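Local coordinates for pectinesterase inhibitor 1 (Arabidopsis thaliana, PDB 1X91), which inhibits pectin methylesterase of flowers, siliques and leaves, the enzyme that strips methyl esters from cell-wall pectin, at residues 110-115 with 134-139; 103-108 with 141-146; 47-52 with 77-82; 10-15 with 23-28. The protein carries 1 engineered substitution. All blocks are in the same frame, centred on the assembly; numbering follows the deposited sequence.

Contact 1 (110-115 with 134-139); sequences DGADTC and KTIKNL
The carboxylate of Asp113 is the flat group here, and the ammonium of Lys137 meets its OD1 from above the carboxylate plane, tilted 39° out of it. NZ of Lys137 lies 2.8 Å from OD1 of Asp113 in a hydrogen-bonded salt bridge. The bridge is one-sided, since OD2 of Asp113 stays 3.5 Å from the same NZ, while CE of Lys137 rests 3.5 Å from OD1. Lysine suits the site because its length spans the gap: CG stands anti to the backbone N (chi1 177°) and the chain continues fully extended, carrying the charge across to helix 98-119. On the adjoining, buried side of the interface the contact is apolar. CB of Ala112 touches CG2 of Ile136 at 3.9 Å, and it also lies 4.2 Å from the backbone N of Lys137. The small methyl lets the backbones come close, with the CA atoms of Ala112 and Lys137 5.9 Å apart and the nearly antiparallel helix segments (152°) 8.6 Å apart at their axes. Tyr79 of helix 66-94 packs against both Ala112 and Ile136, and Cys115 ties helix 98-119 to helix 66-94 through its disulfide with Cys75. A leucine in place of Asp113 would probably leave the ammonium of Lys137 without its negative mate and free to swing away. The contact thus joins two bundle helices by shape on the buried side and by opposite charge at the partly exposed margin, where the ammonium relies mainly on one carboxylate oxygen, a bridge that probably steadies the long lysine chain.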
loop_
_atom_site.group_PDB
_atom_site.type_symbol
_atom_site.label_atom_id
_atom_site.label_comp_id
_atom_site.label_asym_id
_atom_site.label_seq_id
_atom_site.Cartn_x
_atom_site.Cartn_y
_atom_site.Cartn_z
ATOM N N ASP A 110 -6.347 -0.292 4.819
ATOM C CA ASP A 110 -7.293 -1.207 5.449
ATOM C C ASP A 110 -7.527 -2.418 4.568
ATOM O O ASP A 110 -7.717 -3.536 5.095
ATOM C CB ASP A 110 -8.641 -0.528 5.671
ATOM C CG ASP A 110 -8.704 0.220 6.939
ATOM O OD1 ASP A 110 -7.640 0.446 7.604
ATOM O OD2 ASP A 110 -9.814 0.622 7.359
ATOM N N GLY A 111 -7.501 -2.237 3.248
ATOM C CA GLY A 111 -7.638 -3.362 2.335
ATOM C C GLY A 111 -6.491 -4.321 2.486
ATOM O O GLY A 111 -6.716 -5.555 2.586
ATOM N N ALA A 112 -5.247 -3.835 2.499
ATOM C CA ALA A 112 -4.102 -4.687 2.716
ATOM C C ALA A 112 -4.158 -5.369 4.084
ATOM O O ALA A 112 -3.873 -6.560 4.180
ATOM C CB ALA A 112 -2.803 -3.937 2.521
ATOM N N ASP A 113 -4.549 -4.643 5.121
ATOM C CA ASP A 113 -4.578 -5.153 6.500
ATOM C C ASP A 113 -5.638 -6.245 6.591
ATOM O O ASP A 113 -5.427 -7.276 7.284
ATOM C CB ASP A 113 -4.913 -4.015 7.472
ATOM C CG ASP A 113 -4.052 -4.004 8.751
ATOM O OD1 ASP A 113 -3.241 -4.927 8.993
ATOM O OD2 ASP A 113 -4.138 -3.032 9.561
ATOM N N THR A 114 -6.738 -6.044 5.900
ATOM C CA THR A 114 -7.862 -6.990 5.919
ATOM C C THR A 114 -7.457 -8.269 5.206
ATOM O O THR A 114 -7.716 -9.348 5.719
ATOM C CB THR A 114 -9.083 -6.418 5.254
ATOM O OG1 THR A 114 -9.610 -5.317 6.009
ATOM C CG2 THR A 114 -10.229 -7.476 5.176
ATOM N N CYS A 115 -6.781 -8.148 4.063
ATOM C CA CYS A 115 -6.199 -9.320 3.415
ATOM C C CYS A 115 -5.309 -10.100 4.374
ATOM O O CYS A 115 -5.457 -11.325 4.521
ATOM C CB CYS A 115 -5.452 -8.939 2.134
ATOM S SG CYS A 115 -4.709 -10.429 1.326
ATOM N N LYS A 134 2.001 -6.864 3.453
ATOM C CA LYS A 134 2.806 -6.113 4.407
ATOM C C LYS A 134 3.502 -4.926 3.726
ATOM O O LYS A 134 3.519 -3.824 4.269
ATOM C CB LYS A 134 3.849 -7.020 5.073
ATOM C CG LYS A 134 3.257 -8.001 6.000
ATOM C CD LYS A 134 4.346 -8.894 6.621
ATOM C CE LYS A 134 3.755 -9.912 7.562
ATOM N NZ LYS A 134 4.860 -10.728 8.151
ATOM N N THR A 135 4.059 -5.123 2.549
ATOM C CA THR A 135 4.738 -4.063 1.788
ATOM C C THR A 135 3.758 -2.945 1.468
ATOM O O THR A 135 4.063 -1.775 1.623
ATOM C CB THR A 135 5.327 -4.644 0.522
ATOM O OG1 THR A 135 6.456 -5.461 0.924
ATOM C CG2 THR A 135 5.835 -3.567 -0.450
ATOM N N ILE A 136 2.550 -3.292 1.054
ATOM C CA ILE A 136 1.585 -2.251 0.721
ATOM C C ILE A 136 1.146 -1.505 1.966
ATOM O O ILE A 136 0.985 -0.292 1.913
ATOM C CB ILE A 136 0.391 -2.856 -0.074
ATOM C CG1 ILE A 136 0.858 -3.237 -1.454
ATOM C CG2 ILE A 136 -0.822 -1.908 -0.133
ATOM C CD1 ILE A 136 -0.012 -4.256 -2.154
ATOM N N LYS A 137 0.947 -2.200 3.085
ATOM C CA LYS A 137 0.609 -1.542 4.303
ATOM C C LYS A 137 1.711 -0.516 4.668
ATOM O O LYS A 137 1.402 0.622 5.053
ATOM C CB LYS A 137 0.405 -2.593 5.387
ATOM C CG LYS A 137 0.111 -2.050 6.702
ATOM C CD LYS A 137 -0.363 -3.232 7.615
ATOM C CE LYS A 137 -0.516 -2.736 8.982
ATOM N NZ LYS A 137 -0.798 -3.829 9.911
ATOM N N ASN A 138 2.954 -0.939 4.542
ATOM C CA ASN A 138 4.094 -0.058 4.867
ATOM C C ASN A 138 4.164 1.151 3.929
ATOM O O ASN A 138 4.396 2.304 4.373
ATOM C CB ASN A 138 5.379 -0.872 4.784
ATOM C CG ASN A 138 5.511 -1.859 5.937
ATOM O OD1 ASN A 138 4.940 -1.650 7.005
ATOM N ND2 ASN A 138 6.235 -2.960 5.694
ATOM N N LEU A 139 3.990 0.926 2.627
ATOM C CA LEU A 139 4.004 1.994 1.632
ATOM C C LEU A 139 2.862 2.957 1.911
ATOM O O LEU A 139 3.036 4.171 1.833
ATOM C CB LEU A 139 3.913 1.451 0.197
ATOM C CG LEU A 139 5.165 0.759 -0.292
ATOM C CD1 LEU A 139 4.827 0.012 -1.538
ATOM C CD2 LEU A 139 6.243 1.808 -0.601
#

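Contact 2 (103-108 with 141-146)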
loop_
_atom_site.group_PDB
_atom_site.type_symbol
_atom_site.label_atom_id
_atom_site.label_comp_id
_atom_site.label_asym_id
_atom_site.label_seq_id
_atom_site.Cartn_x
_atom_site.Cartn_y
_atom_site.Cartn_z
ATOM N N MET A 103 -7.099 10.299 3.060
ATOM C CA MET A 103 -8.318 9.551 3.345
ATOM C C MET A 103 -8.361 8.284 2.473
ATOM O O MET A 103 -8.676 7.188 2.940
ATOM C CB MET A 103 -9.569 10.385 2.984
ATOM C CG MET A 103 -10.814 9.718 3.365
ATOM S SD MET A 103 -12.313 10.711 2.925
ATOM C CE MET A 103 -12.412 10.587 1.136
ATOM N N LYS A 104 -8.022 8.478 1.197
ATOM C CA LYS A 104 -8.074 7.345 0.270
ATOM C C LYS A 104 -6.944 6.349 0.479
ATOM O O LYS A 104 -7.157 5.122 0.417
ATOM C CB LYS A 104 -8.097 7.853 -1.165
ATOM C CG LYS A 104 -9.405 8.534 -1.554
ATOM C CD LYS A 104 -10.593 7.573 -1.537
ATOM C CE LYS A 104 -11.842 8.206 -2.084
ATOM N NZ LYS A 104 -12.988 7.309 -2.020
ATOM N N VAL A 105 -5.743 6.804 0.823
ATOM C CA VAL A 105 -4.651 5.898 1.185
ATOM C C VAL A 105 -4.981 5.133 2.443
ATOM O O VAL A 105 -4.699 3.937 2.554
ATOM C CB VAL A 105 -3.335 6.648 1.325
ATOM C CG1 VAL A 105 -2.248 5.712 1.890
ATOM C CG2 VAL A 105 -2.870 7.180 0.029
ATOM N N SER A 106 -5.639 5.786 3.382
ATOM C CA SER A 106 -6.069 5.113 4.607
ATOM C C SER A 106 -7.021 3.944 4.311
ATOM O O SER A 106 -6.919 2.877 4.907
ATOM C CB SER A 106 -6.659 6.129 5.600
ATOM O OG SER A 106 -6.611 5.631 6.929
ATOM N N ALA A 107 -7.936 4.146 3.383
ATOM C CA ALA A 107 -8.841 3.123 2.974
ATOM C C ALA A 107 -8.107 1.999 2.276
ATOM O O ALA A 107 -8.392 0.837 2.527
ATOM C CB ALA A 107 -9.887 3.686 2.130
ATOM N N ALA A 108 -7.133 2.332 1.438
ATOM C CA ALA A 108 -6.309 1.275 0.802
ATOM C C ALA A 108 -5.580 0.443 1.807
ATOM O O ALA A 108 -5.498 -0.805 1.666
ATOM C CB ALA A 108 -5.344 1.857 -0.199
ATOM N N GLY A 141 1.569 3.555 4.781
ATOM C CA GLY A 141 1.980 4.262 5.997
ATOM C C GLY A 141 2.914 5.420 5.675
ATOM O O GLY A 141 2.728 6.518 6.202
ATOM N N ILE A 142 3.850 5.216 4.748
ATOM C CA ILE A 142 4.739 6.269 4.298
ATOM C C ILE A 142 3.939 7.377 3.602
ATOM O O ILE A 142 4.124 8.565 3.848
ATOM C CB ILE A 142 5.866 5.713 3.377
ATOM C CG1 ILE A 142 6.769 4.753 4.148
ATOM C CG2 ILE A 142 6.675 6.866 2.805
ATOM C CD1 ILE A 142 7.713 3.927 3.296
ATOM N N ALA A 143 3.018 6.996 2.707
ATOM C CA ALA A 143 2.219 7.959 1.973
ATOM C C ALA A 143 1.321 8.782 2.921
ATOM O O ALA A 143 0.990 9.909 2.620
ATOM C CB ALA A 143 1.336 7.237 0.931
ATOM N N LEU A 144 0.856 8.201 4.013
ATOM C CA LEU A 144 0.045 8.932 4.974
ATOM C C LEU A 144 0.852 10.005 5.668
ATOM O O LEU A 144 0.369 11.129 5.866
ATOM C CB LEU A 144 -0.534 7.978 6.028
ATOM C CG LEU A 144 -1.617 6.989 5.551
ATOM C CD1 LEU A 144 -1.953 6.057 6.690
ATOM C CD2 LEU A 144 -2.795 7.809 5.086
ATOM N N VAL A 145 2.082 9.702 5.986
ATOM C CA VAL A 145 2.918 10.692 6.635
ATOM C C VAL A 145 3.225 11.838 5.664
ATOM O O VAL A 145 3.090 13.014 6.000
ATOM C CB VAL A 145 4.217 10.032 7.153
ATOM C CG1 VAL A 145 5.140 11.086 7.797
ATOM C CG2 VAL A 145 3.909 8.984 8.159
ATOM N N ILE A 146 3.546 11.509 4.423
ATOM C CA ILE A 146 3.814 12.498 3.389
ATOM C C ILE A 146 2.606 13.368 3.099
ATOM O O ILE A 146 2.691 14.618 3.108
ATOM C CB ILE A 146 4.319 11.851 2.084
ATOM C CG1 ILE A 146 5.615 11.074 2.277
ATOM C CG2 ILE A 146 4.496 12.933 1.015
ATOM C CD1 ILE A 146 5.867 10.053 1.113
#
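Val105 and Leu144 interlock helices 98-119 and 127-149, consecutive members of the antiparallel four-helix bundle of the pectin methylesterase inhibitor fold. The two short segments run at 164° to each other, and their axes come within 9.3 Å. On the Val105 side, the CG1 branch makes the contacts: it meets CD2 of Leu144 at 3.9 Å and CB of Ala143 at 4.0 Å. This branch is placed by a first torsion that sets CG1 anti to the backbone N (chi1 172°), pointing it at the partner helix. The isobutyl group of Leu144 slides past Val105 in the opposite direction, and its CD2 methyl lies 3.9 Å from the backbone N of Ser106. A beta-branched valine is compact and stiff enough to fit between an alanine and a leucine, whereas the longer leucine lets CD2 reach across to the backbone of Ser106; Leu144 itself is partly exposed. No hydrogen bond crosses the interface, so it is held by apolar contact alone. Around it, Val105 also packs on Leu42 of helix 34-62 and Ala89 of helix 66-94, which places it where all four bundle helices meet, while Leu144 also touches Asn102 and Leu109, spreading its contact along the partner helix.

Contact 3 (47-52 with 77-82); sequences ARATQT and DEYESA
Tyr79 and Thr52 form the tight centre of a helix-helix contact in the four-helix bundle, joining helices 34-62 and 66-94, which follow each other in the chain and run in opposite directions. CG2 of Thr52 sits over one face of the phenol ring in a CH-pi contact, 4.3 Å from the ring centroid and 25° off its normal; its nearest ring atom is CE1 of Tyr79, at 3.9 Å. With chi1 at -57° (to OG1), CG2 stands anti to the backbone N and OG1 lies beside it. Ala49 adds a looser touch, its CB 4.3 Å from CD2 of Tyr79, and its smallness makes room for the broad ring. By contrast, Thr50 and Gln51 on one helix and Asp77, Glu80 and Ser81 on the other are polar residues facing solvent. The buried hydroxyls are not left idle: OH of Tyr79 is hydrogen-bonded to Ser133 of helix 127-149, and OG1 of Thr52 pairs with Asn132. A glycine in place of Thr52 would probably strip the ring face of its methyl cover and Asn132 of its hydroxyl partner. The same OG1 donates to O of Arg48 at 2.7 Å, from the face of that carbonyl opposite to the N of Thr52.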
loop_
_atom_site.group_PDB
_atom_site.type_symbol
_atom_site.label_atom_id
_atom_site.label_comp_id
_atom_site.label_asym_id
_atom_site.label_seq_id
_atom_site.Cartn_x
_atom_site.Cartn_y
_atom_site.Cartn_z
ATOM N N ALA A 47 1.625 -0.147 -8.127
ATOM C CA ALA A 47 2.274 -1.272 -8.877
ATOM C C ALA A 47 2.202 -2.535 -8.036
ATOM O O ALA A 47 1.846 -3.586 -8.555
ATOM C CB ALA A 47 3.717 -0.923 -9.194
ATOM N N ARG A 48 2.525 -2.465 -6.760
ATOM C CA ARG A 48 2.451 -3.621 -5.875
ATOM C C ARG A 48 1.041 -4.210 -5.740
ATOM O O ARG A 48 0.866 -5.413 -5.738
ATOM C CB ARG A 48 2.983 -3.280 -4.499
ATOM C CG ARG A 48 4.414 -3.016 -4.454
ATOM N NE ARG A 48 6.108 -4.605 -4.375
ATOM C CZ ARG A 48 6.997 -3.787 -4.942
ATOM N N ALA A 49 0.035 -3.354 -5.674
ATOM C CA ALA A 49 -1.351 -3.766 -5.517
ATOM C C ALA A 49 -1.790 -4.511 -6.731
ATOM O O ALA A 49 -2.413 -5.586 -6.645
ATOM C CB ALA A 49 -2.228 -2.533 -5.287
ATOM N N THR A 50 -1.434 -3.975 -7.882
ATOM C CA THR A 50 -1.793 -4.575 -9.148
ATOM C C THR A 50 -1.107 -5.940 -9.324
ATOM O O THR A 50 -1.723 -6.913 -9.763
ATOM C CB THR A 50 -1.420 -3.609 -10.271
ATOM O OG1 THR A 50 -2.217 -2.431 -10.121
ATOM C CG2 THR A 50 -1.850 -4.159 -11.617
ATOM N N GLN A 51 0.161 -6.019 -8.980
ATOM C CA GLN A 51 0.880 -7.303 -9.047
ATOM C C GLN A 51 0.214 -8.317 -8.125
ATOM O O GLN A 51 0.133 -9.523 -8.452
ATOM C CB GLN A 51 2.323 -7.103 -8.643
ATOM C CG GLN A 51 3.167 -6.256 -9.620
ATOM C CD GLN A 51 4.341 -5.534 -8.948
ATOM O OE1 GLN A 51 4.722 -5.852 -7.822
ATOM N NE2 GLN A 51 4.943 -4.588 -9.664
ATOM N N THR A 52 -0.218 -7.880 -6.953
ATOM C CA THR A 52 -0.776 -8.779 -5.945
ATOM C C THR A 52 -2.111 -9.302 -6.377
ATOM O O THR A 52 -2.411 -10.502 -6.166
ATOM C CB THR A 52 -0.890 -8.075 -4.565
ATOM O OG1 THR A 52 0.410 -7.608 -4.191
ATOM C CG2 THR A 52 -1.263 -9.088 -3.497
ATOM N N ASP A 77 -11.220 -9.053 -3.510
ATOM C CA ASP A 77 -12.201 -7.993 -3.330
ATOM C C ASP A 77 -11.524 -6.803 -2.665
ATOM O O ASP A 77 -11.758 -5.663 -3.079
ATOM C CB ASP A 77 -13.380 -8.481 -2.521
ATOM C CG ASP A 77 -14.183 -9.557 -3.228
ATOM O OD1 ASP A 77 -14.054 -9.736 -4.448
ATOM O OD2 ASP A 77 -14.970 -10.268 -2.611
ATOM N N GLU A 78 -10.711 -7.043 -1.645
ATOM C CA GLU A 78 -10.039 -5.951 -0.928
ATOM C C GLU A 78 -9.067 -5.227 -1.844
ATOM O O GLU A 78 -8.954 -3.992 -1.782
ATOM C CB GLU A 78 -9.317 -6.461 0.316
ATOM C CG GLU A 78 -10.275 -7.001 1.382
ATOM C CD GLU A 78 -11.198 -5.938 1.952
ATOM O OE1 GLU A 78 -10.796 -4.781 2.044
ATOM O OE2 GLU A 78 -12.372 -6.248 2.244
ATOM N N TYR A 79 -8.349 -5.962 -2.691
ATOM C CA TYR A 79 -7.400 -5.362 -3.590
ATOM C C TYR A 79 -8.049 -4.604 -4.749
ATOM O O TYR A 79 -7.509 -3.583 -5.179
ATOM C CB TYR A 79 -6.319 -6.357 -4.059
ATOM C CG TYR A 79 -5.183 -6.415 -3.037
ATOM C CD1 TYR A 79 -5.016 -7.520 -2.206
ATOM C CD2 TYR A 79 -4.431 -5.275 -2.734
ATOM C CE1 TYR A 79 -4.018 -7.554 -1.239
ATOM C CE2 TYR A 79 -3.448 -5.299 -1.743
ATOM C CZ TYR A 79 -3.242 -6.482 -1.021
ATOM O OH TYR A 79 -2.274 -6.550 -0.034
ATOM N N GLU A 80 -9.171 -5.115 -5.274
ATOM C CA GLU A 80 -9.902 -4.379 -6.286
ATOM C C GLU A 80 -10.322 -2.990 -5.713
ATOM O O GLU A 80 -10.146 -1.971 -6.353
ATOM C CB GLU A 80 -11.083 -5.169 -6.823
ATOM C CG GLU A 80 -10.654 -6.400 -7.625
ATOM C CD GLU A 80 -11.806 -7.213 -8.151
ATOM O OE1 GLU A 80 -12.892 -7.185 -7.533
ATOM O OE2 GLU A 80 -11.570 -7.905 -9.159
ATOM N N SER A 81 -10.774 -3.000 -4.475
ATOM C CA SER A 81 -11.195 -1.777 -3.797
ATOM C C SER A 81 -9.983 -0.921 -3.493
ATOM O O SER A 81 -10.016 0.300 -3.668
ATOM C CB SER A 81 -11.953 -2.109 -2.517
ATOM O OG SER A 81 -13.245 -2.614 -2.832
ATOM N N ALA A 82 -8.906 -1.542 -3.045
ATOM C CA ALA A 82 -7.723 -0.767 -2.709
ATOM C C ALA A 82 -7.155 -0.073 -3.936
ATOM O O ALA A 82 -6.715 1.069 -3.866
ATOM C CB ALA A 82 -6.676 -1.626 -2.075
#

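Contact 4 (10-15 with 23-28)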
loop_
_atom_site.group_PDB
_atom_site.type_symbol
_atom_site.label_atom_id
_atom_site.label_comp_id
_atom_site.label_asym_id
_atom_site.label_seq_id
_atom_site.Cartn_x
_atom_site.Cartn_y
_atom_site.Cartn_z
ATOM N N THR A 10 14.296 12.442 7.428
ATOM C CA THR A 10 14.023 11.798 8.716
ATOM C C THR A 10 12.635 11.213 8.879
ATOM O O THR A 10 12.320 10.701 9.952
ATOM C CB THR A 10 14.280 12.757 9.905
ATOM O OG1 THR A 10 13.437 13.923 9.828
ATOM C CG2 THR A 10 15.725 13.307 9.866
ATOM N N ILE A 11 11.820 11.237 7.831
ATOM C CA ILE A 11 10.408 10.839 7.910
ATOM C C ILE A 11 10.099 9.391 8.376
ATOM O O ILE A 11 8.997 9.065 8.805
ATOM C CB ILE A 11 9.793 11.093 6.510
ATOM C CG1 ILE A 11 8.285 11.320 6.591
ATOM C CG2 ILE A 11 10.110 9.929 5.554
ATOM C CD1 ILE A 11 7.662 11.643 5.245
ATOM N N CYS A 12 11.080 8.508 8.294
ATOM C CA CYS A 12 10.871 7.134 8.600
ATOM C C CYS A 12 10.556 6.877 10.045
ATOM O O CYS A 12 9.953 5.866 10.360
ATOM C CB CYS A 12 12.047 6.314 8.113
ATOM S SG CYS A 12 12.071 6.319 6.289
ATOM N N ASP A 13 10.941 7.812 10.925
ATOM C CA ASP A 13 10.649 7.653 12.353
ATOM C C ASP A 13 9.167 7.675 12.714
ATOM O O ASP A 13 8.795 7.307 13.834
ATOM C CB ASP A 13 11.485 8.631 13.222
ATOM C CG ASP A 13 11.291 10.095 12.888
ATOM O OD1 ASP A 13 10.257 10.500 12.294
ATOM O OD2 ASP A 13 12.155 10.963 13.219
ATOM N N LYS A 14 8.323 8.033 11.748
ATOM C CA LYS A 14 6.891 8.136 11.948
ATOM C C LYS A 14 6.103 6.965 11.363
ATOM O O LYS A 14 4.861 7.004 11.312
ATOM C CB LYS A 14 6.435 9.452 11.364
ATOM C CG LYS A 14 6.851 10.655 12.220
ATOM C CD LYS A 14 6.594 11.950 11.530
ATOM C CE LYS A 14 7.668 12.292 10.489
ATOM N NZ LYS A 14 9.021 12.662 11.048
ATOM N N THR A 15 6.812 5.899 11.002
ATOM C CA THR A 15 6.215 4.683 10.409
ATOM C C THR A 15 6.346 3.442 11.285
ATOM O O THR A 15 7.150 3.416 12.199
ATOM C CB THR A 15 6.865 4.421 9.001
ATOM O OG1 THR A 15 8.241 4.039 9.143
ATOM C CG2 THR A 15 6.893 5.682 8.175
ATOM N N LYS A 23 14.880 1.669 3.720
ATOM C CA LYS A 23 15.224 0.984 2.514
ATOM C C LYS A 23 14.577 1.643 1.310
ATOM O O LYS A 23 15.221 1.907 0.293
ATOM C CB LYS A 23 14.833 -0.481 2.631
ATOM C CG LYS A 23 15.091 -1.353 1.380
ATOM C CD LYS A 23 14.578 -2.778 1.532
ATOM C CE LYS A 23 15.573 -3.701 2.103
ATOM N NZ LYS A 23 15.190 -5.156 1.912
ATOM N N PHE A 24 13.283 1.886 1.423
ATOM C CA PHE A 24 12.522 2.458 0.314
ATOM C C PHE A 24 13.041 3.834 -0.099
ATOM O O PHE A 24 13.280 4.090 -1.315
ATOM C CB PHE A 24 11.038 2.480 0.706
ATOM C CG PHE A 24 10.121 3.038 -0.359
ATOM C CD1 PHE A 24 9.880 2.320 -1.508
ATOM C CD2 PHE A 24 9.568 4.294 -0.198
ATOM C CE1 PHE A 24 9.018 2.828 -2.507
ATOM C CE2 PHE A 24 8.701 4.807 -1.182
ATOM C CZ PHE A 24 8.457 4.070 -2.358
ATOM N N LEU A 25 13.251 4.734 0.848
ATOM C CA LEU A 25 13.625 6.091 0.469
ATOM C C LEU A 25 15.061 6.158 -0.029
ATOM O O LEU A 25 15.375 6.960 -0.921
ATOM C CB LEU A 25 13.417 7.056 1.599
ATOM C CG LEU A 25 11.974 7.162 2.123
ATOM C CD1 LEU A 25 11.863 8.134 3.232
ATOM C CD2 LEU A 25 11.013 7.572 0.996
ATOM N N ASN A 26 15.936 5.326 0.528
ATOM C CA ASN A 26 17.297 5.284 0.007
ATOM C C ASN A 26 17.403 4.622 -1.361
ATOM O O ASN A 26 18.118 5.125 -2.236
ATOM C CB ASN A 26 18.242 4.629 0.989
ATOM C CG ASN A 26 18.510 5.513 2.147
ATOM O OD1 ASN A 26 19.244 6.508 2.018
ATOM N ND2 ASN A 26 17.865 5.231 3.265
ATOM N N THR A 27 16.688 3.516 -1.543
ATOM C CA THR A 27 16.777 2.741 -2.790
ATOM C C THR A 27 16.347 3.598 -3.954
ATOM O O THR A 27 16.899 3.463 -5.077
ATOM C CB THR A 27 15.916 1.449 -2.705
ATOM O OG1 THR A 27 16.508 0.542 -1.781
ATOM C CG2 THR A 27 15.965 0.659 -4.053
ATOM N N LYS A 28 15.381 4.479 -3.704
ATOM C CA LYS A 28 14.818 5.357 -4.723
ATOM C C LYS A 28 15.255 6.831 -4.644
ATOM O O LYS A 28 14.625 7.733 -5.243
ATOM C CB LYS A 28 13.293 5.228 -4.706
ATOM C CG LYS A 28 12.857 3.806 -5.109
ATOM C CD LYS A 28 11.436 3.464 -4.743
ATOM C CE LYS A 28 10.438 4.127 -5.713
ATOM N NZ LYS A 28 10.604 3.585 -7.097
#
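The backbone oxygen of Cys12, whose sulfur faces Leu25, is gripped twice by Thr15: OG1 of Thr15 donates to O of Cys12 at 2.8 Å, and N of Thr15 does so at 3.2 Å. These bonds close the short turn from Cys12 to Thr15, next to the residues that face helix 18-27. Across the contact a single methyl receives both: CD1 of Leu25 lies 3.6 Å from SG of Cys12 and 3.4 Å from CG2 of Ile11, the latter closer than usual van der Waals distance. The side chains of Ile11 and Leu25 cross at about a right angle. Ile11 has CG1 anti to the backbone N (chi1 -155°), which puts CG2 between the backbone N and the carbonyl carbon, facing Leu25. A beta-branched isoleucine suits this place, since its CG1 branch meanwhile packs on Val145 and Ile146 of helix 127-149. Cys12 is bonded to Cys21 by a disulfide within this N-terminal alpha-hairpin extension, which inhibitory activity requires. Covalent closure and apolar packing are likely to fix its shape together, while the charges of Asp13 and Lys14 pair with each other at the surface, NZ to the syn lone pair of OD1 at 2.8 Å, and do not bridge the two segments.

Overall arrangement
Contacts 1 and 2 hold the same pair of helices, 98-119 and 127-149, with contact 1 nested inside the chain loop that contact 2 closes; their centres lie 10 Å apart. Both are partly buried, but contact 1 adds a salt bridge to its apolar side whereas contact 2 has no polar bond across it. Contact 3 is fully buried and joins helices 34-62 and 66-94; it meets contact 1 through Tyr79. Contact 4, buried but farthest from the chain centre, shapes the N-terminal extension, which meets contact 2 where it lies against helix 127-149 and contact 1 where Phe24 meets Leu139. Contacts 3 and 4 do not touch.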